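Local atomic coordinates of microcompartments protein (PDB entry 3NWG), a protein that probably serves as a shell protein of a bacterial microcompartment, with tandem BMC domains that assemble into the protein wall around enclosed enzymes. Residues P75-H78 against P79-T83. Numbering follows the deposited sequence.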
loop_
_atom_site.group_PDB
_atom_site.type_symbol
_atom_site.label_atom_id
_atom_site.label_comp_id
_atom_site.label_asym_id
_atom_site.label_seq_id
_atom_site.Cartn_x
_atom_site.Cartn_y
_atom_site.Cartn_z
ATOM N N PRO A 75 25.168 -4.669 -24.149
ATOM C CA PRO A 75 24.645 -4.387 -25.482
ATOM C C PRO A 75 23.736 -5.490 -26.001
ATOM O O PRO A 75 23.940 -6.669 -25.692
ATOM C CB PRO A 75 25.908 -4.334 -26.337
ATOM C CG PRO A 75 26.848 -5.261 -25.642
ATOM C CD PRO A 75 26.610 -4.963 -24.184
ATOM N N ASN A 76 22.751 -5.099 -26.805
ATOM C CA ASN A 76 21.846 -6.041 -27.465
ATOM C C ASN A 76 21.126 -6.891 -26.440
ATOM O O ASN A 76 21.101 -8.118 -26.541
ATOM C CB ASN A 76 22.592 -6.926 -28.480
ATOM C CG ASN A 76 23.628 -6.141 -29.309
ATOM O OD1 ASN A 76 23.385 -5.004 -29.766
ATOM N ND2 ASN A 76 24.797 -6.755 -29.503
ATOM N N VAL A 77 20.566 -6.223 -25.435
ATOM C CA VAL A 77 19.858 -6.898 -24.365
ATOM C C VAL A 77 18.501 -7.388 -24.860
ATOM O O VAL A 77 17.850 -6.724 -25.676
ATOM C CB VAL A 77 19.689 -5.989 -23.137
ATOM C CG1 VAL A 77 18.759 -4.814 -23.451
ATOM C CG2 VAL A 77 19.155 -6.797 -21.949
ATOM N N HIS A 78 18.091 -8.553 -24.369
ATOM C CA HIS A 78 16.836 -9.144 -24.774
ATOM C C HIS A 78 15.655 -8.303 -24.282
ATOM O O HIS A 78 15.611 -7.918 -23.117
ATOM C CB HIS A 78 16.743 -10.568 -24.241
ATOM C CG HIS A 78 15.710 -11.399 -24.931
ATOM N ND1 HIS A 78 14.377 -11.374 -24.577
ATOM C CD2 HIS A 78 15.810 -12.265 -25.970
ATOM C CE1 HIS A 78 13.702 -12.198 -25.361
ATOM N NE2 HIS A 78 14.548 -12.749 -26.217
ATOM N N PRO A 79 14.687 -8.012 -25.168
ATOM C CA PRO A 79 13.548 -7.161 -24.799
ATOM C C PRO A 79 12.861 -7.559 -23.499
ATOM O O PRO A 79 12.323 -6.693 -22.811
ATOM C CB PRO A 79 12.569 -7.321 -25.973
ATOM C CG PRO A 79 13.189 -8.292 -26.909
ATOM C CD PRO A 79 14.636 -8.406 -26.581
ATOM N N GLN A 80 12.886 -8.847 -23.164
ATOM C CA GLN A 80 12.179 -9.345 -21.985
ATOM C C GLN A 80 12.882 -8.995 -20.697
ATOM O O GLN A 80 12.237 -8.829 -19.675
ATOM C CB GLN A 80 11.989 -10.853 -22.056
ATOM C CG GLN A 80 10.822 -11.282 -22.921
ATOM C CD GLN A 80 10.457 -12.726 -22.707
ATOM O OE1 GLN A 80 11.170 -13.638 -23.136
ATOM N NE2 GLN A 80 9.335 -12.945 -22.036
ATOM N N VAL A 81 14.203 -8.899 -20.743
ATOM C CA VAL A 81 14.962 -8.436 -19.596
ATOM C C VAL A 81 14.485 -7.044 -19.172
ATOM O O VAL A 81 14.288 -6.781 -17.982
ATOM C CB VAL A 81 16.465 -8.403 -19.892
ATOM C CG1 VAL A 81 17.214 -7.756 -18.736
ATOM C CG2 VAL A 81 16.987 -9.817 -20.186
ATOM N N LEU A 82 14.274 -6.164 -20.145
ATOM C CA LEU A 82 13.873 -4.796 -19.843
ATOM C C LEU A 82 12.474 -4.757 -19.245
ATOM O O LEU A 82 12.273 -4.178 -18.181
ATOM C CB LEU A 82 13.969 -3.902 -21.079
ATOM C CG LEU A 82 15.341 -3.897 -21.752
ATOM C CD1 LEU A 82 15.226 -3.351 -23.150
ATOM C CD2 LEU A 82 16.396 -3.141 -20.931
ATOM N N THR A 83 11.516 -5.390 -19.907
ATOM C CA THR A 83 10.157 -5.396 -19.391
ATOM C C THR A 83 10.092 -6.056 -17.994
ATOM O O THR A 83 9.379 -5.575 -17.118
ATOM C CB THR A 83 9.149 -6.026 -20.394
ATOM O OG1 THR A 83 9.635 -7.294 -20.842
ATOM C CG2 THR A 83 8.969 -5.134 -21.620
#
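His78 and the first turn of helix 79-85 meet through backbone and side chain alike, where the irregular run 75-78 that leaves strand 68-74 bends into the helix. The carbonyl O of His78 accepts the N-H of Val81 at 2.9 Å; the bond is bent, 131° at the hydrogen, and its donor lies above the carbonyl plane. Pro79, which has no N-H to offer, occupies the first helical position. The next amide is taken by a side chain: the imidazole, with CG anti to the backbone N (chi1 -162°), turns ND1 to Gln80 N at 3.3 Å in a long but fairly straight bond, the donor tilted slightly from the ring plane. Pro79 CD sits over one face of the same ring, 3.8 Å from the His78 centroid, as a CH-pi contact, while the Gln80 side chain runs alongside, its CB 3.5 Å from His78 ND1. Next to the cap, Val77 divides its two methyls: CG2 packs on Val81 CB at 3.7 Å, and CG1 reaches Leu82 CD1 at 3.8 Å. Asp113, on helix 105-117 of the second BMC domain, accepts the N-H of His78. The whole is a helix N-cap made by histidine, with proline at N1 and a hydrophobic staple between Val77 and Leu82, beginning the helix that follows the last strand of the first BMC domain.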